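Side-chain contacts in adenine Deaminase (Enterococcus faecalis, PDB 2ICS), which binds two zinc ions as a metal-dependent hydrolase and can remove the acetyl group of acetyl-(R)-mandelate, though with very low efficiency in vitro: residues L8-Q13 and P19-I24; P74-V79 and R276-G281; Q234-G239 and E262-A267; K292-G297 and A353-R358. One frame throughout, in Å; residues are numbered along the deposited sequence.

Contact 1 (L8-Q13 and P19-I24); sequences LIKNGQ and PVEIAI
Glu21 OE1 is gripped by two groups: the ammonium of Lys10, with NZ 3.2 Å from OE1 in a salt bridge, and the backbone N-H of Ile36. Lys10 NZ meets OE1 on its syn side, 26° out of the carboxylate plane, and also donates to the carbonyl of Ile36, so both charges of the pair are tied to one loop residue. The lysine gets there by folding back at chi2 and chi3 (-97° and -70°), which lays its CD and CE against the carboxylate, with CD 3.5 Å from OE1. The backbones beneath form the antiparallel beta hairpin of strands 5-13 and 19-25. Ile9 and Ile22 form one hydrogen-bonded pair, Ile9 N lying 2.9 Å from Ile22 O and Ile22 N 3.1 Å from Ile9 O. A beta bulge at Lys10 and Asn11 then shifts the register by one, and Gly12 and Val20 make the next such pair, Val20 N lying 2.9 Å from Gly12 O. Branched and aliphatic residues suit the buried faces. Ile9 CD1 reaches Ile24 CD1 at 4.2 Å on the face that Leu331 packs against, while on the other face Leu8 CD1 rests 3.8 Å from Ala23 CB, where the small alanine admits the leucine's methyl.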
loop_
_atom_site.group_PDB
_atom_site.type_symbol
_atom_site.label_atom_id
_atom_site.label_comp_id
_atom_site.label_asym_id
_atom_site.label_seq_id
_atom_site.Cartn_x
_atom_site.Cartn_y
_atom_site.Cartn_z
ATOM N N LEU A 8 -27.685 3.079 -1.434
ATOM C CA LEU A 8 -27.665 4.324 -0.693
ATOM C C LEU A 8 -27.208 4.029 0.729
ATOM O O LEU A 8 -27.727 3.125 1.379
ATOM C CB LEU A 8 -29.064 4.940 -0.696
ATOM C CG LEU A 8 -29.211 6.374 -0.193
ATOM C CD1 LEU A 8 -28.288 7.299 -0.981
ATOM C CD2 LEU A 8 -30.673 6.803 -0.343
ATOM N N ILE A 9 -26.229 4.792 1.201
ATOM C CA ILE A 9 -25.681 4.609 2.540
ATOM C C ILE A 9 -25.966 5.862 3.360
ATOM O O ILE A 9 -25.524 6.958 3.011
ATOM C CB ILE A 9 -24.166 4.349 2.452
ATOM C CG1 ILE A 9 -23.914 3.159 1.520
ATOM C CG2 ILE A 9 -23.597 4.060 3.822
ATOM C CD1 ILE A 9 -22.502 3.079 1.002
ATOM N N LYS A 10 -26.704 5.692 4.453
ATOM C CA LYS A 10 -27.095 6.816 5.297
ATOM C C LYS A 10 -26.504 6.792 6.702
ATOM O O LYS A 10 -26.039 5.757 7.182
ATOM C CB LYS A 10 -28.621 6.852 5.422
ATOM C CG LYS A 10 -29.362 6.416 4.170
ATOM C CD LYS A 10 -29.797 7.587 3.309
ATOM C CE LYS A 10 -30.908 8.385 3.981
ATOM N NZ LYS A 10 -31.421 9.458 3.078
ATOM N N ASN A 11 -26.544 7.957 7.345
ATOM C CA ASN A 11 -26.073 8.147 8.712
ATOM C C ASN A 11 -24.571 7.978 8.922
ATOM O O ASN A 11 -24.110 7.751 10.038
ATOM C CB ASN A 11 -26.841 7.213 9.651
ATOM C CG ASN A 11 -27.221 7.889 10.950
ATOM O OD1 ASN A 11 -27.700 9.025 10.949
ATOM N ND2 ASN A 11 -27.023 7.197 12.065
ATOM N N GLY A 12 -23.806 8.107 7.849
ATOM C CA GLY A 12 -22.370 7.971 7.968
ATOM C C GLY A 12 -21.694 9.254 8.415
ATOM O O GLY A 12 -22.307 10.321 8.464
ATOM N N GLN A 13 -20.412 9.143 8.733
ATOM C CA GLN A 13 -19.625 10.279 9.184
ATOM C C GLN A 13 -18.186 10.047 8.753
ATOM O O GLN A 13 -17.694 8.926 8.831
ATOM C CB GLN A 13 -19.689 10.372 10.704
ATOM C CG GLN A 13 -18.898 11.509 11.290
ATOM C CD GLN A 13 -18.721 11.372 12.784
ATOM O OE1 GLN A 13 -18.205 12.275 13.444
ATOM N NE2 GLN A 13 -19.134 10.232 13.327
ATOM N N PRO A 19 -20.904 14.786 8.498
ATOM C CA PRO A 19 -22.023 13.887 8.204
ATOM C C PRO A 19 -21.962 13.550 6.723
ATOM O O PRO A 19 -21.745 14.439 5.897
ATOM C CB PRO A 19 -23.255 14.735 8.536
ATOM C CG PRO A 19 -22.736 15.770 9.497
ATOM C CD PRO A 19 -21.395 16.109 8.918
ATOM N N VAL A 20 -22.150 12.283 6.373
ATOM C CA VAL A 20 -22.093 11.915 4.968
ATOM C C VAL A 20 -23.031 10.776 4.581
ATOM O O VAL A 20 -23.299 9.873 5.372
ATOM C CB VAL A 20 -20.645 11.536 4.563
ATOM C CG1 VAL A 20 -20.259 10.205 5.178
ATOM C CG2 VAL A 20 -20.522 11.483 3.063
ATOM N N GLU A 21 -23.540 10.850 3.354
ATOM C CA GLU A 21 -24.421 9.834 2.794
ATOM C C GLU A 21 -23.929 9.661 1.365
ATOM O O GLU A 21 -23.605 10.641 0.698
ATOM C CB GLU A 21 -25.884 10.295 2.800
ATOM C CG GLU A 21 -26.379 10.775 4.162
ATOM C CD GLU A 21 -27.891 10.665 4.322
ATOM O OE1 GLU A 21 -28.622 10.896 3.331
ATOM O OE2 GLU A 21 -28.347 10.361 5.448
ATOM N N ILE A 22 -23.859 8.419 0.901
ATOM C CA ILE A 22 -23.376 8.149 -0.447
ATOM C C ILE A 22 -24.409 7.415 -1.297
ATOM O O ILE A 22 -25.031 6.457 -0.848
ATOM C CB ILE A 22 -22.063 7.308 -0.415
ATOM C CG1 ILE A 22 -20.967 8.056 0.350
ATOM C CG2 ILE A 22 -21.580 7.029 -1.827
ATOM C CD1 ILE A 22 -21.113 8.020 1.853
ATOM N N ALA A 23 -24.581 7.876 -2.532
ATOM C CA ALA A 23 -25.522 7.268 -3.467
ATOM C C ALA A 23 -24.718 6.550 -4.544
ATOM O O ALA A 23 -23.818 7.133 -5.141
ATOM C CB ALA A 23 -26.408 8.344 -4.090
ATOM N N ILE A 24 -25.051 5.289 -4.794
ATOM C CA ILE A 24 -24.329 4.488 -5.776
ATOM C C ILE A 24 -25.201 3.913 -6.893
ATOM O O ILE A 24 -26.318 3.449 -6.652
ATOM C CB ILE A 24 -23.615 3.307 -5.078
ATOM C CG1 ILE A 24 -22.583 3.844 -4.083
ATOM C CG2 ILE A 24 -22.973 2.393 -6.108
ATOM C CD1 ILE A 24 -21.986 2.779 -3.180
#

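Contact 2 (P74-V79 and R276-G281); sequences PDEIGV and RNRENG
The guanidinium of Arg278 carries Glu76 CB over the centre of one face, 3.7 Å above its plane, and Ile77 CG2 approaches the group obliquely. CB of Glu76 is 3.8 Å from Arg278 NH2, so the glutamate touches the cation with its aliphatic root and not with its acid. Its chain bends at chi2 (-54°), and the carboxylate plane ends 57° from that of the guanidinium. OE1 of Glu76 stays 4.5 Å from Arg278 NH1 and well out of the guanidinium plane; no N-H points at it, and the attraction is probably just a general one between opposite charges. The true ionic partner is Asp72, whose OD1 forms a salt bridge with Arg278 NH2 and probably helps fix the rotation of the flat group.

Ile77 meets the arginine one step nearer its backbone. The CG2 methyl lies 3.9 Å from Arg278 NE and 4.0 Å from Arg278 CD, the two side chains crossing at about a right angle. Arginine suits this place because its long methylene chain spans the gap between backbones, whose closest CA atoms, those of Ile77 and Arg278, are 8.2 Å apart. A bend at chi3 (73°) then turns the guanidinium so that one face lies against Glu76 CB. Ile77 is buried, its side chain about 7 Å from that of the zinc ligand His62. Next to Arg278, Asn277 ND2 donates to the backbone carbonyl of Asp272, another zinc ligand. The contact thus joins the weakly bonded helical turn 74-77 and the short helix 275-279, which follow metal-ligand segments in the TIM barrel of a binuclear zinc amidohydrolase.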
loop_
_atom_site.group_PDB
_atom_site.type_symbol
_atom_site.label_atom_id
_atom_site.label_comp_id
_atom_site.label_asym_id
_atom_site.label_seq_id
_atom_site.Cartn_x
_atom_site.Cartn_y
_atom_site.Cartn_z
ATOM N N PRO A 74 -5.740 -13.096 -1.813
ATOM C CA PRO A 74 -6.313 -11.765 -2.019
ATOM C C PRO A 74 -7.424 -11.336 -1.064
ATOM O O PRO A 74 -7.329 -10.289 -0.420
ATOM C CB PRO A 74 -6.781 -11.825 -3.466
ATOM C CG PRO A 74 -5.699 -12.628 -4.097
ATOM C CD PRO A 74 -5.509 -13.765 -3.108
ATOM N N ASP A 75 -8.477 -12.131 -0.956
ATOM C CA ASP A 75 -9.568 -11.731 -0.090
ATOM C C ASP A 75 -9.294 -11.815 1.406
ATOM O O ASP A 75 -10.032 -11.224 2.194
ATOM C CB ASP A 75 -10.846 -12.487 -0.467
ATOM C CG ASP A 75 -11.293 -12.190 -1.892
ATOM O OD1 ASP A 75 -11.032 -11.068 -2.388
ATOM O OD2 ASP A 75 -11.911 -13.074 -2.516
ATOM N N GLU A 76 -8.241 -12.522 1.809
ATOM C CA GLU A 76 -7.905 -12.607 3.233
ATOM C C GLU A 76 -7.179 -11.341 3.686
ATOM O O GLU A 76 -7.188 -11.011 4.867
ATOM C CB GLU A 76 -7.011 -13.819 3.537
ATOM C CG GLU A 76 -7.685 -15.169 3.366
ATOM C CD GLU A 76 -8.975 -15.280 4.156
ATOM O OE1 GLU A 76 -8.959 -15.026 5.378
ATOM O OE2 GLU A 76 -10.005 -15.626 3.550
ATOM N N ILE A 77 -6.546 -10.643 2.750
ATOM C CA ILE A 77 -5.823 -9.409 3.073
ATOM C C ILE A 77 -6.578 -8.213 2.518
ATOM O O ILE A 77 -6.213 -7.063 2.768
ATOM C CB ILE A 77 -4.417 -9.379 2.438
ATOM C CG1 ILE A 77 -4.553 -9.451 0.915
ATOM C CG2 ILE A 77 -3.572 -10.526 2.967
ATOM C CD1 ILE A 77 -3.268 -9.223 0.166
ATOM N N GLY A 78 -7.621 -8.492 1.744
ATOM C CA GLY A 78 -8.393 -7.427 1.140
ATOM C C GLY A 78 -9.756 -7.207 1.756
ATOM O O GLY A 78 -9.870 -6.767 2.898
ATOM N N VAL A 79 -10.792 -7.527 0.992
ATOM C CA VAL A 79 -12.164 -7.343 1.428
ATOM C C VAL A 79 -12.429 -7.740 2.881
ATOM O O VAL A 79 -13.111 -7.019 3.600
ATOM C CB VAL A 79 -13.141 -8.095 0.484
ATOM C CG1 VAL A 79 -12.820 -9.582 0.465
ATOM C CG2 VAL A 79 -14.584 -7.848 0.915
ATOM N N ARG A 276 2.489 -15.470 6.124
ATOM C CA ARG A 276 3.267 -15.666 7.344
ATOM C C ARG A 276 3.234 -14.516 8.346
ATOM O O ARG A 276 2.984 -14.746 9.533
ATOM C CB ARG A 276 4.721 -16.015 7.001
ATOM C CG ARG A 276 4.866 -17.336 6.250
ATOM C CD ARG A 276 6.324 -17.672 5.930
ATOM N NE ARG A 276 7.128 -17.864 7.135
ATOM C CZ ARG A 276 8.400 -18.256 7.133
ATOM N NH1 ARG A 276 9.024 -18.501 5.984
ATOM N NH2 ARG A 276 9.051 -18.404 8.282
ATOM N N ASN A 277 3.482 -13.283 7.902
ATOM C CA ASN A 277 3.443 -12.185 8.864
ATOM C C ASN A 277 2.018 -11.753 9.185
ATOM O O ASN A 277 1.796 -11.001 10.129
ATOM C CB ASN A 277 4.296 -10.978 8.416
ATOM C CG ASN A 277 3.853 -10.383 7.097
ATOM O OD1 ASN A 277 2.665 -10.234 6.833
ATOM N ND2 ASN A 277 4.823 -10.008 6.269
ATOM N N ARG A 278 1.049 -12.241 8.412
ATOM C CA ARG A 278 -0.354 -11.922 8.669
ATOM C C ARG A 278 -0.887 -12.845 9.761
ATOM O O ARG A 278 -1.555 -12.398 10.696
ATOM C CB ARG A 278 -1.223 -12.111 7.414
ATOM C CG ARG A 278 -2.711 -12.291 7.751
ATOM C CD ARG A 278 -3.631 -12.214 6.541
ATOM N NE ARG A 278 -3.565 -13.391 5.676
ATOM C CZ ARG A 278 -4.120 -14.570 5.952
ATOM N NH1 ARG A 278 -4.797 -14.752 7.084
ATOM N NH2 ARG A 278 -4.001 -15.571 5.087
ATOM N N GLU A 279 -0.602 -14.138 9.624
ATOM C CA GLU A 279 -1.067 -15.127 10.591
ATOM C C GLU A 279 -0.335 -15.044 11.919
ATOM O O GLU A 279 -0.953 -15.087 12.976
ATOM C CB GLU A 279 -0.908 -16.555 10.041
ATOM C CG GLU A 279 -1.970 -17.000 9.048
ATOM C CD GLU A 279 -1.832 -18.470 8.646
ATOM O OE1 GLU A 279 -2.575 -18.911 7.749
ATOM O OE2 GLU A 279 -0.983 -19.186 9.224
ATOM N N ASN A 280 0.986 -14.914 11.862
ATOM C CA ASN A 280 1.789 -14.881 13.077
ATOM C C ASN A 280 2.324 -13.512 13.482
ATOM O O ASN A 280 3.064 -13.412 14.462
ATOM C CB ASN A 280 2.967 -15.854 12.935
ATOM C CG ASN A 280 2.542 -17.213 12.398
ATOM O OD1 ASN A 280 1.619 -17.839 12.919
ATOM N ND2 ASN A 280 3.220 -17.676 11.348
ATOM N N GLY A 281 1.953 -12.464 12.749
ATOM C CA GLY A 281 2.453 -11.137 13.074
ATOM C C GLY A 281 3.850 -10.979 12.501
ATOM O O GLY A 281 4.368 -11.923 11.899
#

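Contact 3 (Q234-G239 and E262-A267); sequences QAYNKG and EGMKAA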
loop_
_atom_site.group_PDB
_atom_site.type_symbol
_atom_site.label_atom_id
_atom_site.label_comp_id
_atom_site.label_asym_id
_atom_site.label_seq_id
_atom_site.Cartn_x
_atom_site.Cartn_y
_atom_site.Cartn_z
ATOM N N GLN A 234 16.742 15.063 1.946
ATOM C CA GLN A 234 16.845 15.620 0.607
ATOM C C GLN A 234 15.918 14.895 -0.359
ATOM O O GLN A 234 15.167 15.527 -1.096
ATOM C CB GLN A 234 18.294 15.539 0.122
ATOM C CG GLN A 234 19.209 16.546 0.802
ATOM C CD GLN A 234 20.681 16.235 0.604
ATOM O OE1 GLN A 234 21.098 15.815 -0.475
ATOM N NE2 GLN A 234 21.478 16.454 1.645
ATOM N N ALA A 235 15.968 13.567 -0.353
ATOM C CA ALA A 235 15.116 12.775 -1.230
ATOM C C ALA A 235 13.659 13.063 -0.878
ATOM O O ALA A 235 12.813 13.230 -1.755
ATOM C CB ALA A 235 15.422 11.288 -1.051
ATOM N N TYR A 236 13.376 13.113 0.418
ATOM C CA TYR A 236 12.032 13.397 0.914
ATOM C C TYR A 236 11.588 14.771 0.413
ATOM O O TYR A 236 10.513 14.926 -0.165
ATOM C CB TYR A 236 12.046 13.387 2.442
ATOM C CG TYR A 236 10.707 13.658 3.104
ATOM C CD1 TYR A 236 9.738 12.663 3.196
ATOM C CD2 TYR A 236 10.430 14.903 3.681
ATOM C CE1 TYR A 236 8.528 12.890 3.852
ATOM C CE2 TYR A 236 9.223 15.142 4.340
ATOM C CZ TYR A 236 8.277 14.126 4.425
ATOM O OH TYR A 236 7.101 14.329 5.107
ATOM N N ASN A 237 12.438 15.764 0.637
ATOM C CA ASN A 237 12.155 17.132 0.234
ATOM C C ASN A 237 11.934 17.270 -1.274
ATOM O O ASN A 237 11.155 18.118 -1.705
ATOM C CB ASN A 237 13.300 18.044 0.701
ATOM C CG ASN A 237 12.998 19.525 0.506
ATOM O OD1 ASN A 237 11.975 20.032 0.972
ATOM N ND2 ASN A 237 13.900 20.226 -0.173
ATOM N N LYS A 238 12.589 16.428 -2.077
ATOM C CA LYS A 238 12.435 16.513 -3.528
ATOM C C LYS A 238 11.229 15.759 -4.092
ATOM O O LYS A 238 11.014 15.740 -5.302
ATOM C CB LYS A 238 13.720 16.061 -4.241
ATOM C CG LYS A 238 13.942 14.560 -4.363
ATOM C CD LYS A 238 15.294 14.276 -5.041
ATOM C CE LYS A 238 15.543 12.783 -5.237
ATOM N NZ LYS A 238 16.879 12.477 -5.850
ATOM N N GLY A 239 10.444 15.131 -3.227
ATOM C CA GLY A 239 9.265 14.443 -3.718
ATOM C C GLY A 239 9.273 12.929 -3.788
ATOM O O GLY A 239 8.329 12.345 -4.323
ATOM N N GLU A 262 11.039 15.168 13.863
ATOM C CA GLU A 262 11.755 16.056 12.950
ATOM C C GLU A 262 10.793 16.627 11.916
ATOM O O GLU A 262 11.188 17.396 11.044
ATOM C CB GLU A 262 12.910 15.315 12.246
ATOM C CG GLU A 262 14.124 15.085 13.143
ATOM C CD GLU A 262 15.290 14.408 12.435
ATOM O OE1 GLU A 262 15.580 14.760 11.271
ATOM O OE2 GLU A 262 15.931 13.532 13.054
ATOM N N GLY A 263 9.526 16.243 12.015
ATOM C CA GLY A 263 8.530 16.753 11.089
ATOM C C GLY A 263 8.362 15.943 9.820
ATOM O O GLY A 263 7.799 16.428 8.840
HETATM N N MSE A 264 8.839 14.704 9.836
HETATM C CA MSE A 264 8.741 13.833 8.669
HETATM C C MSE A 264 7.671 12.756 8.861
HETATM O O MSE A 264 7.650 12.073 9.882
HETATM C CB MSE A 264 10.098 13.174 8.407
HETATM C CG MSE A 264 10.123 12.217 7.223
HETATM SE SE MSE A 264 11.815 11.270 7.107
HETATM C CE MSE A 264 12.817 12.540 6.030
ATOM N N LYS A 265 6.791 12.612 7.872
ATOM C CA LYS A 265 5.717 11.617 7.910
ATOM C C LYS A 265 5.698 10.812 6.613
ATOM O O LYS A 265 6.060 11.325 5.550
ATOM C CB LYS A 265 4.350 12.297 8.076
ATOM C CG LYS A 265 4.184 13.087 9.360
ATOM C CD LYS A 265 2.806 13.746 9.442
ATOM C CE LYS A 265 2.668 14.535 10.742
ATOM N NZ LYS A 265 1.345 15.203 10.888
ATOM N N ALA A 266 5.271 9.553 6.698
ATOM C CA ALA A 266 5.191 8.721 5.507
ATOM C C ALA A 266 4.035 9.237 4.648
ATOM O O ALA A 266 3.020 9.704 5.170
ATOM C CB ALA A 266 4.957 7.262 5.890
ATOM N N ALA A 267 4.193 9.157 3.336
ATOM C CA ALA A 267 3.161 9.614 2.415
ATOM C C ALA A 267 2.032 8.595 2.342
ATOM O O ALA A 267 0.861 8.953 2.182
ATOM C CB ALA A 267 3.759 9.830 1.029
#
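From CB outward, Tyr236 runs along Met264, a selenomethionine in this crystal, and ends at the backbone of Lys265. Its CB and CG both lie 3.8 Å from the terminal methyl CE of Met264. Further along, CE1 is 3.8 Å from Met264 CG, a CH-pi contact in which the methylene sits over one face of the ring, offset toward the rim. The selenium is above the same ring at a longer 4.8 Å from its centroid, a Met-aromatic contact. The two chains run side by side but head opposite ways, and the bend at chi3 of Met264 (-88°) brings CE back to the root of the tyrosine. This packing links helix 230-237 of the TIM barrel to the loop that follows helix 253-261, whose end is closed by a Schellman motif at Gly263. The flexible, unbranched chain of a methionine suits the flat ring, which also meets Phe242 edge-to-face. At the tip, Tyr236 OH donates to Lys265 O at 3.2 Å, in the carbonyl plane and on a lone pair. Tyrosine suits this spot: its ring spans the gap and its hydroxyl satisfies a main-chain acceptor. Lys265 itself points its CB away from the helix, and its NZ pairs with Glu302.

Contact 4 (K292-G297 and A353-R358); sequences KLRVVG and AKEQIR
Arg294 and Glu355 form the tight part of this contact between helix 286-296 of the TIM barrel and strand 350-364, which belongs to a mixed sheet with strand 331-344. Two nitrogens of the arginine grip a single oxygen side-on: NE is 2.6 Å from Glu355 OE1, with an N-H...O angle of 158°, and NH2 is 3.0 Å from the same OE1 in a more bent bond. The oxygen lies in the guanidinium plane, whereas the carboxylate is turned 44° from it; NE approaches nearly along the C-O bond and NH2 from above the carboxylate plane. Trp300 NE1 also donates to OE1, giving that atom a third N-H and probably favouring its negative charge. Arg294 NH1 is turned to the carbonyl of Tyr298, which probably helps fix the rotation of the guanidinium, whose edge meets Glu355. A long, bent arginine suits the helix end, for its turn at chi2 (51°) swings the group across to the strand, where the extended glutamate reaches out to meet it. The bridge is thus tight even though both its residues are partly exposed.

The rest is looser. Beside the bridge the contact thins to partly exposed Val295 against buried Ala353, a small residue that lets the helix come near; their CA atoms are 5.5 Å apart. Here the touch is a single methyl against the backbone, Val295 CG2 lying 4.2 Å from Ala353 CA.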
loop_
_atom_site.group_PDB
_atom_site.type_symbol
_atom_site.label_atom_id
_atom_site.label_comp_id
_atom_site.label_asym_id
_atom_site.label_seq_id
_atom_site.Cartn_x
_atom_site.Cartn_y
_atom_site.Cartn_z
ATOM N N LYS A 292 -0.533 1.558 14.395
ATOM C CA LYS A 292 0.861 1.765 14.781
ATOM C C LYS A 292 1.284 3.206 14.504
ATOM O O LYS A 292 1.989 3.818 15.301
ATOM C CB LYS A 292 1.775 0.783 14.047
ATOM C CG LYS A 292 1.612 -0.657 14.533
ATOM C CD LYS A 292 2.526 -1.632 13.796
ATOM C CE LYS A 292 2.287 -3.056 14.292
ATOM N NZ LYS A 292 2.976 -4.084 13.470
ATOM N N LEU A 293 0.856 3.762 13.377
ATOM C CA LEU A 293 1.210 5.147 13.090
ATOM C C LEU A 293 0.374 6.083 13.947
ATOM O O LEU A 293 0.725 7.245 14.145
ATOM C CB LEU A 293 1.028 5.442 11.607
ATOM C CG LEU A 293 2.243 4.788 10.942
ATOM C CD1 LEU A 293 1.828 3.952 9.761
ATOM C CD2 LEU A 293 3.246 5.868 10.574
ATOM N N ARG A 294 -0.733 5.569 14.469
ATOM C CA ARG A 294 -1.583 6.369 15.332
ATOM C C ARG A 294 -0.844 6.517 16.651
ATOM O O ARG A 294 -0.753 7.613 17.200
ATOM C CB ARG A 294 -2.931 5.680 15.559
ATOM C CG ARG A 294 -3.793 6.341 16.636
ATOM C CD ARG A 294 -3.930 7.834 16.403
ATOM N NE ARG A 294 -4.742 8.485 17.427
ATOM C CZ ARG A 294 -4.529 9.721 17.872
ATOM N NH1 ARG A 294 -3.523 10.443 17.388
ATOM N NH2 ARG A 294 -5.324 10.238 18.799
ATOM N N VAL A 295 -0.296 5.411 17.144
ATOM C CA VAL A 295 0.432 5.421 18.406
ATOM C C VAL A 295 1.734 6.209 18.252
ATOM O O VAL A 295 2.232 6.790 19.216
ATOM C CB VAL A 295 0.741 3.977 18.893
ATOM C CG1 VAL A 295 1.872 3.370 18.078
ATOM C CG2 VAL A 295 1.092 3.994 20.368
ATOM N N VAL A 296 2.284 6.222 17.040
ATOM C CA VAL A 296 3.504 6.970 16.763
ATOM C C VAL A 296 3.216 8.463 16.918
ATOM O O VAL A 296 4.066 9.221 17.378
ATOM C CB VAL A 296 4.024 6.714 15.318
ATOM C CG1 VAL A 296 5.036 7.789 14.912
ATOM C CG2 VAL A 296 4.675 5.353 15.238
ATOM N N GLY A 297 2.015 8.882 16.524
ATOM C CA GLY A 297 1.664 10.287 16.640
ATOM C C GLY A 297 0.777 10.865 15.549
ATOM O O GLY A 297 0.255 11.969 15.711
ATOM N N ALA A 353 -1.183 0.714 22.189
ATOM C CA ALA A 353 -2.122 1.591 21.499
ATOM C C ALA A 353 -3.341 1.836 22.372
ATOM O O ALA A 353 -3.770 0.952 23.113
ATOM C CB ALA A 353 -2.550 0.971 20.179
ATOM N N LYS A 354 -3.893 3.039 22.281
ATOM C CA LYS A 354 -5.069 3.399 23.060
ATOM C C LYS A 354 -6.315 3.400 22.182
ATOM O O LYS A 354 -7.436 3.426 22.691
ATOM C CB LYS A 354 -4.897 4.791 23.672
ATOM C CG LYS A 354 -3.711 4.942 24.612
ATOM C CD LYS A 354 -3.578 6.393 25.071
ATOM C CE LYS A 354 -2.462 6.560 26.091
ATOM N NZ LYS A 354 -2.716 5.754 27.321
ATOM N N GLU A 355 -6.121 3.374 20.865
ATOM C CA GLU A 355 -7.255 3.395 19.946
ATOM C C GLU A 355 -7.151 2.328 18.853
ATOM O O GLU A 355 -6.081 2.100 18.284
ATOM C CB GLU A 355 -7.379 4.788 19.322
ATOM C CG GLU A 355 -7.222 5.923 20.337
ATOM C CD GLU A 355 -7.453 7.301 19.742
ATOM O OE1 GLU A 355 -6.783 7.658 18.752
ATOM O OE2 GLU A 355 -8.306 8.038 20.271
ATOM N N GLN A 356 -8.277 1.683 18.566
ATOM C CA GLN A 356 -8.338 0.631 17.560
ATOM C C GLN A 356 -9.337 0.962 16.453
ATOM O O GLN A 356 -10.452 1.417 16.727
ATOM C CB GLN A 356 -8.742 -0.695 18.213
ATOM C CG GLN A 356 -7.705 -1.299 19.147
ATOM C CD GLN A 356 -8.219 -2.544 19.856
ATOM O OE1 GLN A 356 -8.783 -3.439 19.227
ATOM N NE2 GLN A 356 -8.020 -2.607 21.169
ATOM N N ILE A 357 -8.936 0.734 15.203
ATOM C CA ILE A 357 -9.821 0.992 14.077
ATOM C C ILE A 357 -10.278 -0.368 13.547
ATOM O O ILE A 357 -9.465 -1.281 13.391
ATOM C CB ILE A 357 -9.108 1.827 12.973
ATOM C CG1 ILE A 357 -10.090 2.135 11.841
ATOM C CG2 ILE A 357 -7.867 1.094 12.462
ATOM C CD1 ILE A 357 -9.610 3.217 10.884
ATOM N N ARG A 358 -11.579 -0.505 13.293
ATOM C CA ARG A 358 -12.135 -1.775 12.828
ATOM C C ARG A 358 -13.190 -1.660 11.735
ATOM O O ARG A 358 -14.224 -1.029 11.925
ATOM C CB ARG A 358 -12.770 -2.524 14.005
ATOM C CG ARG A 358 -11.868 -2.705 15.204
ATOM C CD ARG A 358 -12.660 -3.190 16.402
ATOM N NE ARG A 358 -11.830 -3.289 17.599
ATOM C CZ ARG A 358 -12.287 -3.647 18.795
ATOM N NH1 ARG A 358 -13.573 -3.940 18.954
ATOM N NH2 ARG A 358 -11.459 -3.718 19.830
#

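Contact 1 is the buried one, a hairpin of neighbouring strands, and it is the only one of the four built on backbone hydrogen bonds; its ion pair, with a buried glutamate, lies over the pairing beside apolar residues. The other three are partly buried, join elements far less regular in their pairing, and rest on side chains. Contact 2 lies nearest the zinc site and uses an arginine as a flat surface, contact 3 pairs a ring with a selenomethionine, and contact 4 depends on a direct salt bridge. Contacts 3 and 4 come within about 5 Å at their nearest atoms, and Tyr298 borders both. Contacts 2 and 4 engage successive helices, 275-279 and 286-296.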